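Local coordinates for protein yersinopine dehydrogenase (Yersinia pestis, PDB 6C4M) that catalyses the NADPH-dependent reductive condensation of pyruvate with an amino-acid-derived intermediate, the last step in making the metallophore yersinopine, at residues M19-G31 and L98-V112. Residues are numbered along the deposited sequence; the frame is centred on the assembly and turned at random.
With NAP (NADP nicotinamide-adenine-dinucleotide phosphate), chain B.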
ATOM      1  N   MET A  19       3.417  28.794  44.464  1.00 43.18           N
ATOM      2  CA  MET A  19       3.734  27.477  43.919  1.00 35.39           C
ATOM      3  C   MET A  19       3.226  27.434  42.477  1.00 40.51           C
ATOM      4  O   MET A  19       2.102  27.840  42.217  1.00 36.77           O
ATOM      5  CB  MET A  19       3.091  26.355  44.743  1.00 38.10           C
ATOM      6  CG  MET A  19       3.663  26.215  46.224  1.00 44.75           C
ATOM      7  SD  MET A  19       5.403  25.771  46.161  1.00 49.13           S
ATOM      8  CE  MET A  19       5.443  24.253  45.166  1.00 54.96           C
ATOM      9  N   HIS A  20       4.050  26.943  41.546  1.00 32.50           N
ATOM     10  CA  HIS A  20       3.692  27.015  40.130  1.00 37.41           C
ATOM     11  C   HIS A  20       2.410  26.264  39.779  1.00 39.59           C
ATOM     12  O   HIS A  20       1.795  26.572  38.749  1.00 43.33           O
ATOM     13  CB  HIS A  20       4.871  26.538  39.274  1.00 33.40           C
ATOM     14  CG  HIS A  20       5.860  27.625  38.997  1.00 41.82           C
ATOM     15  ND1 HIS A  20       6.183  28.040  37.723  1.00 37.17           N
ATOM     16  CD2 HIS A  20       6.532  28.447  39.845  1.00 40.33           C
ATOM     17  CE1 HIS A  20       7.050  29.035  37.794  1.00 44.94           C
ATOM     18  NE2 HIS A  20       7.277  29.303  39.072  1.00 43.97           N
ATOM     19  N   ASN A  21       1.976  25.282  40.568  1.00 34.99           N
ATOM     20  CA  ASN A  21       0.732  24.599  40.217  1.00 36.23           C
ATOM     21  C   ASN A  21      -0.504  25.301  40.788  1.00 37.99           C
ATOM     22  O   ASN A  21      -1.621  24.782  40.666  1.00 40.09           O
ATOM     23  CB  ASN A  21       0.783  23.129  40.635  1.00 38.63           C
ATOM     24  CG  ASN A  21       1.029  22.936  42.101  1.00 44.20           C
ATOM     25  OD1 ASN A  21       1.979  23.498  42.678  1.00 35.85           O
ATOM     26  ND2 ASN A  21       0.192  22.093  42.718  1.00 41.69           N
ATOM     27  N   THR A  22      -0.338  26.498  41.332  1.00 31.24           N
ATOM     28  CA  THR A  22      -1.466  27.338  41.723  1.00 38.40           C
ATOM     29  C   THR A  22      -1.517  28.662  40.968  1.00 35.34           C
ATOM     30  O   THR A  22      -2.296  29.548  41.353  1.00 38.11           O
ATOM     31  CB  THR A  22      -1.419  27.634  43.222  1.00 36.69           C
ATOM     32  OG1 THR A  22      -0.351  28.559  43.488  1.00 36.95           O
ATOM     33  CG2 THR A  22      -1.230  26.350  44.008  1.00 39.76           C
ATOM     34  N   LEU A  23      -0.681  28.858  39.954  1.00 35.30           N
ATOM     35  CA  LEU A  23      -0.650  30.160  39.260  1.00 37.02           C
ATOM     36  C   LEU A  23      -1.942  30.413  38.481  1.00 32.20           C
ATOM     37  O   LEU A  23      -2.371  29.549  37.712  1.00 32.46           O
ATOM     38  CB  LEU A  23       0.512  30.252  38.278  1.00 34.85           C
ATOM     39  CG  LEU A  23       1.939  30.079  38.780  1.00 37.52           C
ATOM     40  CD1 LEU A  23       2.932  30.388  37.638  1.00 38.32           C
ATOM     41  CD2 LEU A  23       2.197  30.942  39.925  1.00 36.09           C
ATOM     42  N   PRO A  24      -2.563  31.592  38.610  1.00 34.52           N
ATOM     43  CA  PRO A  24      -3.713  31.902  37.752  1.00 38.62           C
ATOM     44  C   PRO A  24      -3.306  31.810  36.287  1.00 31.58           C
ATOM     45  O   PRO A  24      -2.302  32.386  35.864  1.00 29.47           O
ATOM     46  CB  PRO A  24      -4.099  33.329  38.149  1.00 37.41           C
ATOM     47  CG  PRO A  24      -2.929  33.838  38.975  1.00 37.74           C
ATOM     48  CD  PRO A  24      -2.305  32.653  39.590  1.00 34.98           C
ATOM     49  N   THR A  25      -4.077  31.048  35.531  1.00 31.95           N
ATOM     50  CA  THR A  25      -3.715  30.668  34.171  1.00 29.58           C
ATOM     51  C   THR A  25      -4.828  31.064  33.228  1.00 30.71           C
ATOM     52  O   THR A  25      -5.994  30.733  33.470  1.00 30.30           O
ATOM     53  CB  THR A  25      -3.444  29.177  34.064  1.00 33.28           C
ATOM     54  OG1 THR A  25      -2.437  28.833  35.016  1.00 35.42           O
ATOM     55  CG2 THR A  25      -2.945  28.866  32.670  1.00 37.18           C
ATOM     56  N   LEU A  26      -4.460  31.786  32.172  1.00 31.67           N
ATOM     57  CA  LEU A  26      -5.395  32.215  31.134  1.00 31.11           C
ATOM     58  C   LEU A  26      -5.105  31.415  29.864  1.00 28.38           C
ATOM     59  O   LEU A  26      -4.019  31.528  29.280  1.00 29.56           O
ATOM     60  CB  LEU A  26      -5.299  33.723  30.892  1.00 27.49           C
ATOM     61  CG  LEU A  26      -6.086  34.225  29.659  1.00 31.50           C
ATOM     62  CD1 LEU A  26      -7.543  33.751  29.713  1.00 29.98           C
ATOM     63  CD2 LEU A  26      -6.034  35.758  29.518  1.00 29.17           C
ATOM     64  N   ILE A  27      -6.067  30.593  29.451  1.00 28.49           N
ATOM     65  CA  ILE A  27      -5.938  29.788  28.233  1.00 28.91           C
ATOM     66  C   ILE A  27      -6.518  30.573  27.055  1.00 30.81           C
ATOM     67  O   ILE A  27      -7.725  30.852  27.023  1.00 29.03           O
ATOM     68  CB  ILE A  27      -6.651  28.433  28.380  1.00 28.26           C
ATOM     69  CG1 ILE A  27      -6.066  27.641  29.571  1.00 30.27           C
ATOM     70  CG2 ILE A  27      -6.544  27.595  27.069  1.00 32.50           C
ATOM     71  CD1 ILE A  27      -6.758  26.357  29.848  1.00 32.49           C
ATOM     72  N   LEU A  28      -5.681  30.885  26.055  1.00 30.04           N
ATOM     73  CA  LEU A  28      -6.123  31.652  24.882  1.00 32.88           C
ATOM     74  C   LEU A  28      -6.485  30.688  23.760  1.00 29.48           C
ATOM     75  O   LEU A  28      -5.610  30.091  23.114  1.00 25.51           O
ATOM     76  CB  LEU A  28      -5.061  32.632  24.409  1.00 28.08           C
ATOM     77  CG  LEU A  28      -4.639  33.666  25.456  1.00 27.91           C
ATOM     78  CD1 LEU A  28      -3.539  34.530  24.870  1.00 34.30           C
ATOM     79  CD2 LEU A  28      -5.814  34.564  25.943  1.00 30.14           C
ATOM     80  N   GLY A  29      -7.778  30.566  23.513  1.00 29.99           N
ATOM     81  CA  GLY A  29      -8.281  29.669  22.504  1.00 31.20           C
ATOM     82  C   GLY A  29      -8.992  28.542  23.211  1.00 35.06           C
ATOM     83  O   GLY A  29      -8.447  27.976  24.165  1.00 35.91           O
ATOM     84  N   ALA A  30     -10.223  28.251  22.788  1.00 33.79           N
ATOM     85  CA  ALA A  30     -11.075  27.273  23.441  1.00 33.97           C
ATOM     86  C   ALA A  30     -11.535  26.202  22.460  1.00 35.85           C
ATOM     87  O   ALA A  30     -12.730  25.895  22.378  1.00 36.28           O
ATOM     88  CB  ALA A  30     -12.281  27.972  24.068  1.00 36.58           C
ATOM     89  N   GLY A  31     -10.597  25.645  21.697  1.00 33.90           N
ATOM     90  CA  GLY A  31     -10.831  24.402  20.995  1.00 36.11           C
ATOM     91  C   GLY A  31     -10.896  23.231  21.967  1.00 36.53           C
ATOM     92  O   GLY A  31     -10.689  23.378  23.181  1.00 34.62           O
ATOM     93  N   LEU A  98      -9.384  40.084  23.341  1.00 29.32           N
ATOM     94  CA  LEU A  98      -8.048  39.995  23.908  1.00 28.82           C
ATOM     95  C   LEU A  98      -7.655  41.265  24.637  1.00 33.24           C
ATOM     96  O   LEU A  98      -6.817  41.222  25.559  1.00 32.66           O
ATOM     97  CB  LEU A  98      -7.069  39.677  22.793  1.00 27.43           C
ATOM     98  CG  LEU A  98      -7.234  38.251  22.240  1.00 32.62           C
ATOM     99  CD1 LEU A  98      -6.574  38.131  20.873  1.00 29.35           C
ATOM    100  CD2 LEU A  98      -6.621  37.273  23.200  1.00 28.21           C
ATOM    101  N   ALA A  99      -8.259  42.394  24.276  1.00 36.68           N
ATOM    102  CA  ALA A  99      -8.061  43.591  25.085  1.00 31.36           C
ATOM    103  C   ALA A  99      -8.539  43.397  26.506  1.00 33.38           C
ATOM    104  O   ALA A  99      -8.155  44.177  27.379  1.00 35.60           O
ATOM    105  CB  ALA A  99      -8.777  44.781  24.445  1.00 34.81           C
ATOM    106  N   GLN A 100      -9.357  42.380  26.776  1.00 37.64           N
ATOM    107  CA  GLN A 100      -9.734  42.053  28.148  1.00 38.81           C
ATOM    108  C   GLN A 100      -8.787  41.039  28.807  1.00 42.52           C
ATOM    109  O   GLN A 100      -9.070  40.587  29.924  1.00 37.13           O
ATOM    110  CB  GLN A 100     -11.171  41.513  28.202  1.00 40.10           C
ATOM    111  CG  GLN A 100     -12.270  42.535  27.862  1.00 44.53           C
ATOM    112  CD  GLN A 100     -13.620  41.861  27.608  1.00 50.77           C
ATOM    113  OE1 GLN A 100     -13.697  40.788  26.986  1.00 50.75           O
ATOM    114  NE2 GLN A 100     -14.687  42.482  28.088  1.00 56.46           N
ATOM    115  N   ALA A 101      -7.685  40.666  28.144  1.00 32.01           N
ATOM    116  CA  ALA A 101      -6.705  39.727  28.724  1.00 28.48           C
ATOM    117  C   ALA A 101      -5.778  40.520  29.636  1.00 31.95           C
ATOM    118  O   ALA A 101      -4.654  40.883  29.282  1.00 32.94           O
ATOM    119  CB  ALA A 101      -5.941  38.990  27.625  1.00 29.85           C
ATOM    120  N   VAL A 102      -6.283  40.812  30.841  1.00 36.59           N
ATOM    121  CA  VAL A 102      -5.630  41.717  31.782  1.00 36.72           C
ATOM    122  C   VAL A 102      -5.809  41.211  33.208  1.00 32.69           C
ATOM    123  O   VAL A 102      -6.721  40.442  33.510  1.00 35.46           O
ATOM    124  CB  VAL A 102      -6.194  43.151  31.709  1.00 36.91           C
ATOM    125  CG1 VAL A 102      -6.085  43.684  30.314  1.00 39.62           C
ATOM    126  CG2 VAL A 102      -7.631  43.190  32.186  1.00 36.38           C
ATOM    127  N   GLY A 103      -4.972  41.715  34.096  1.00 33.10           N
ATOM    128  CA  GLY A 103      -5.096  41.374  35.505  1.00 35.23           C
ATOM    129  C   GLY A 103      -3.932  40.572  36.042  1.00 34.56           C
ATOM    130  O   GLY A 103      -2.796  40.746  35.592  1.00 34.25           O
ATOM    131  N   ASP A 104      -4.187  39.691  37.006  1.00 31.73           N
ATOM    132  CA  ASP A 104      -3.099  39.063  37.736  1.00 37.19           C
ATOM    133  C   ASP A 104      -2.665  37.731  37.136  1.00 37.14           C
ATOM    134  O   ASP A 104      -1.901  36.998  37.779  1.00 35.11           O
ATOM    135  CB  ASP A 104      -3.500  38.878  39.207  1.00 46.84           C
ATOM    136  CG  ASP A 104      -4.645  37.881  39.376  1.00 57.58           C
ATOM    137  OD1 ASP A 104      -4.998  37.205  38.375  1.00 57.72           O
ATOM    138  OD2 ASP A 104      -5.192  37.764  40.498  1.00 67.55           O
ATOM    139  N   TRP A 105      -3.147  37.386  35.935  1.00 33.43           N
ATOM    140  CA  TRP A 105      -2.725  36.157  35.286  1.00 29.15           C
ATOM    141  C   TRP A 105      -1.203  36.059  35.260  1.00 29.12           C
ATOM    142  O   TRP A 105      -0.515  36.979  34.812  1.00 27.05           O
ATOM    143  CB  TRP A 105      -3.271  36.089  33.848  1.00 30.43           C
ATOM    144  CG  TRP A 105      -4.745  36.299  33.785  1.00 32.84           C
ATOM    145  CD1 TRP A 105      -5.402  37.415  33.326  1.00 32.51           C
ATOM    146  CD2 TRP A 105      -5.759  35.396  34.242  1.00 32.18           C
ATOM    147  NE1 TRP A 105      -6.763  37.243  33.452  1.00 31.63           N
ATOM    148  CE2 TRP A 105      -7.010  36.020  34.013  1.00 32.06           C
ATOM    149  CE3 TRP A 105      -5.734  34.109  34.793  1.00 31.81           C
ATOM    150  CZ2 TRP A 105      -8.218  35.409  34.332  1.00 35.09           C
ATOM    151  CZ3 TRP A 105      -6.939  33.501  35.099  1.00 35.58           C
ATOM    152  CH2 TRP A 105      -8.161  34.156  34.874  1.00 32.48           C
ATOM    153  N   GLN A 106      -0.683  34.906  35.677  1.00 27.95           N
ATOM    154  CA  GLN A 106       0.758  34.675  35.647  1.00 31.77           C
ATOM    155  C   GLN A 106       1.207  33.714  34.554  1.00 28.98           C
ATOM    156  O   GLN A 106       2.405  33.650  34.265  1.00 29.23           O
ATOM    157  CB  GLN A 106       1.226  34.176  37.008  1.00 30.81           C
ATOM    158  CG  GLN A 106       0.886  35.223  38.080  1.00 33.65           C
ATOM    159  CD  GLN A 106       1.579  34.982  39.390  1.00 36.67           C
ATOM    160  OE1 GLN A 106       2.613  34.335  39.444  1.00 39.53           O
ATOM    161  NE2 GLN A 106       1.032  35.559  40.455  1.00 39.69           N
ATOM    162  N   ARG A 107       0.281  33.008  33.918  1.00 28.66           N
ATOM    163  CA  ARG A 107       0.619  32.082  32.846  1.00 27.85           C
ATOM    164  C   ARG A 107      -0.430  32.247  31.758  1.00 28.15           C
ATOM    165  O   ARG A 107      -1.640  32.226  32.034  1.00 28.06           O
ATOM    166  CB  ARG A 107       0.681  30.644  33.382  1.00 26.95           C
ATOM    167  CG  ARG A 107       0.915  29.597  32.352  1.00 27.45           C
ATOM    168  CD  ARG A 107       0.716  28.216  32.936  1.00 30.33           C
ATOM    169  NE  ARG A 107       1.687  27.872  33.968  1.00 33.81           N
ATOM    170  CZ  ARG A 107       1.370  27.478  35.201  1.00 36.40           C
ATOM    171  NH1 ARG A 107       0.102  27.400  35.587  1.00 32.33           N
ATOM    172  NH2 ARG A 107       2.326  27.133  36.052  1.00 40.47           N
ATOM    173  N   LEU A 108       0.045  32.493  30.538  1.00 28.65           N
ATOM    174  CA  LEU A 108      -0.773  32.403  29.344  1.00 30.43           C
ATOM    175  C   LEU A 108      -0.400  31.142  28.573  1.00 30.62           C
ATOM    176  O   LEU A 108       0.787  30.830  28.399  1.00 30.38           O
ATOM    177  CB  LEU A 108      -0.592  33.609  28.426  1.00 34.19           C
ATOM    178  CG  LEU A 108      -0.805  34.988  29.025  1.00 38.53           C
ATOM    179  CD1 LEU A 108      -0.668  36.012  27.907  1.00 38.14           C
ATOM    180  CD2 LEU A 108      -2.160  35.072  29.716  1.00 42.52           C
ATOM    181  N   ILE A 109      -1.412  30.410  28.128  1.00 24.41           N
ATOM    182  CA  ILE A 109      -1.196  29.243  27.273  1.00 22.96           C
ATOM    183  C   ILE A 109      -1.864  29.530  25.933  1.00 27.23           C
ATOM    184  O   ILE A 109      -3.075  29.791  25.873  1.00 28.37           O
ATOM    185  CB  ILE A 109      -1.721  27.944  27.905  1.00 25.96           C
ATOM    186  CG1 ILE A 109      -1.091  27.742  29.307  1.00 29.02           C
ATOM    187  CG2 ILE A 109      -1.411  26.764  26.958  1.00 30.37           C
ATOM    188  CD1 ILE A 109      -1.552  26.525  30.080  1.00 35.36           C
ATOM    189  N   LEU A 110      -1.073  29.516  24.853  1.00 30.83           N
ATOM    190  CA  LEU A 110      -1.613  29.737  23.506  1.00 30.34           C
ATOM    191  C   LEU A 110      -2.085  28.402  22.981  1.00 27.46           C
ATOM    192  O   LEU A 110      -1.284  27.540  22.632  1.00 29.14           O
ATOM    193  CB  LEU A 110      -0.584  30.373  22.578  1.00 27.24           C
ATOM    194  CG  LEU A 110      -0.487  31.884  22.776  1.00 36.77           C
ATOM    195  CD1 LEU A 110       0.682  32.479  22.023  1.00 42.72           C
ATOM    196  CD2 LEU A 110      -1.736  32.526  22.271  1.00 41.47           C
ATOM    197  N   ALA A 111      -3.402  28.224  23.002  1.00 30.49           N
ATOM    198  CA  ALA A 111      -4.071  27.062  22.453  1.00 27.15           C
ATOM    199  C   ALA A 111      -4.756  27.356  21.129  1.00 32.06           C
ATOM    200  O   ALA A 111      -5.625  26.581  20.719  1.00 33.75           O
ATOM    201  CB  ALA A 111      -5.107  26.518  23.436  1.00 31.07           C
ATOM    202  N   VAL A 112      -4.406  28.458  20.468  1.00 26.60           N
ATOM    203  CA  VAL A 112      -4.841  28.725  19.095  1.00 25.31           C
ATOM    204  C   VAL A 112      -3.789  28.085  18.187  1.00 29.78           C
ATOM    205  O   VAL A 112      -2.692  27.749  18.677  1.00 27.18           O
ATOM    206  CB  VAL A 112      -4.967  30.226  18.803  1.00 23.37           C
ATOM    207  CG1 VAL A 112      -6.093  30.892  19.619  1.00 27.85           C
ATOM    208  CG2 VAL A 112      -3.618  30.914  18.983  1.00 24.75           C
TER
HETATM  209  PA  NAP B 501      -8.585  24.486  17.020  1.00 40.99           P
HETATM  210  O1A NAP B 501      -7.156  24.388  16.652  1.00 47.08           O
HETATM  211  O2A NAP B 501      -9.516  24.019  15.870  1.00 49.63           O
HETATM  212  O5B NAP B 501      -8.890  26.052  17.414  1.00 36.38           O
HETATM  213  C5B NAP B 501      -8.382  26.454  18.706  1.00 36.76           C
HETATM  214  C4B NAP B 501      -8.803  27.918  18.933  1.00 39.24           C
HETATM  215  O4B NAP B 501      -8.187  28.742  17.765  1.00 37.63           O
HETATM  216  C3B NAP B 501     -10.077  28.069  18.868  1.00 37.80           C
HETATM  217  O3B NAP B 501     -10.529  29.093  19.810  1.00 34.87           O
HETATM  218  C2B NAP B 501     -10.378  28.615  17.346  1.00 35.36           C
HETATM  219  O2B NAP B 501     -11.618  29.404  17.329  1.00 38.28           O
HETATM  220  C1B NAP B 501      -9.384  29.371  17.043  1.00 37.53           C
HETATM  221  N9A NAP B 501      -9.101  29.154  15.623  1.00 36.71           N
HETATM  222  C8A NAP B 501      -8.967  28.079  14.829  1.00 35.35           C
HETATM  223  N7A NAP B 501      -8.734  28.573  13.604  1.00 35.54           N
HETATM  224  C5A NAP B 501      -8.731  29.941  13.678  1.00 37.87           C
HETATM  225  C6A NAP B 501      -8.521  30.847  12.669  1.00 39.24           C
HETATM  226  N6A NAP B 501      -8.261  30.761  11.232  1.00 39.44           N
HETATM  227  N1A NAP B 501      -8.556  32.163  12.949  1.00 40.16           N
HETATM  228  C2A NAP B 501      -8.786  32.592  14.236  1.00 39.74           C
HETATM  229  N3A NAP B 501      -8.994  31.685  15.234  1.00 39.37           N
HETATM  230  C4A NAP B 501      -8.959  30.336  14.939  1.00 37.37           C
HETATM  231  O3  NAP B 501      -8.833  23.512  18.337  1.00 47.03           O
HETATM  232  PN  NAP B 501      -7.854  22.446  19.059  1.00 41.30           P
HETATM  233  O1N NAP B 501      -8.196  22.545  20.481  1.00 42.54           O
HETATM  234  O2N NAP B 501      -8.214  21.074  18.438  1.00 39.81           O
HETATM  235  O5D NAP B 501      -6.222  22.673  18.799  1.00 43.31           O
HETATM  236  C5D NAP B 501      -5.404  23.390  19.761  1.00 43.10           C
HETATM  237  C4D NAP B 501      -3.966  23.377  19.205  1.00 41.94           C
HETATM  238  O4D NAP B 501      -3.439  21.873  19.111  1.00 37.80           O
HETATM  239  C3D NAP B 501      -3.852  23.854  17.983  1.00 44.95           C
HETATM  240  O3D NAP B 501      -2.443  24.388  17.881  1.00 47.24           O
HETATM  241  C2D NAP B 501      -3.925  22.659  17.026  1.00 47.80           C
HETATM  242  O2D NAP B 501      -3.154  22.921  15.950  1.00 45.56           O
HETATM  243  C1D NAP B 501      -3.237  21.561  17.860  1.00 44.57           C
HETATM  244  N1N NAP B 501      -3.749  20.187  17.632  1.00 44.62           N
HETATM  245  C2N NAP B 501      -4.801  19.689  18.317  1.00 41.43           C
HETATM  246  C3N NAP B 501      -5.213  18.359  18.071  1.00 45.94           C
HETATM  247  C7N NAP B 501      -6.415  17.751  18.825  1.00 43.32           C
HETATM  248  O7N NAP B 501      -6.499  16.602  19.012  1.00 49.85           O
HETATM  249  N7N NAP B 501      -7.428  18.659  19.291  1.00 38.15           N
HETATM  250  C4N NAP B 501      -4.564  17.589  17.147  1.00 48.05           C
HETATM  251  C5N NAP B 501      -3.523  18.093  16.467  1.00 50.45           C
HETATM  252  C6N NAP B 501      -3.099  19.404  16.713  1.00 48.80           C
HETATM  253  P2B NAP B 501     -13.115  28.621  17.148  1.00 42.89           P
HETATM  254  O1X NAP B 501     -13.298  28.354  15.669  1.00 43.55           O
HETATM  255  O2X NAP B 501     -13.115  27.329  17.894  1.00 37.57           O
HETATM  256  O3X NAP B 501     -14.207  29.557  17.612  1.00 40.43           O
HETATM  257  O   HOH W   1      -7.816  24.946  21.817  1.00 39.28           O
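Arg107, beside Thr25 on the parallel strand, reaches back to His20 in the loop before strand 25-28. Its CB and CG pass the methyl CG2 of Thr25. CD is about equally near that methyl and the hydroxyl, with Arg107 CD 3.7 Å from Thr25 CG2. The chain then bends (chi3 -65°), which turns the guanidinium toward that loop. NH1 gives a hydrogen bond to Thr25 OG1, tilted from the guanidinium plane. NH2 gives a nearly straight one to the backbone carbonyl of His20, with NH2 to O 2.8 Å, close to that plane. Leu23 CD1 covers one face of the group. Glu226 forms a salt bridge with NH2 and also takes a hydrogen bond from His20 ND1.

Beyond the arginine the strands run parallel, their axes 4.8 Å apart at closest approach. Leu26 N bonds to Arg107 O, Ile109 N to Leu26 O, and Leu28 N to Ile109 O at 2.8 Å. Pro24 O receives both Gln106 N and Arg107 N. On the face opposite Arg107, Leu26 CB sits over the five-membered ring of Trp105, 4.0 Å from its centroid, in a CH-pi contact. The same CB touches Leu108 CD2 at 3.6 Å, while Leu26 CD2 meets Ala101 CB. Further along, Leu28 CD1 packs on Leu110 CD2 (3.7 Å).

Both strands end at NADP, as in a Rossmann-type fold with its glycine-rich turn. Ala30 N bonds to O3B of the adenosine ribose at 3.1 Å. A water takes a weak bond from Gly31 N and donates to Ala111 O and to O1N of the cofactor. The chemistry thus divides along the strand pair. A buried arginine, its charge probably balanced by Glu226, joins strand 107-110 to Thr25 and the loop before it, and backbone groups at the other end face the cofactor.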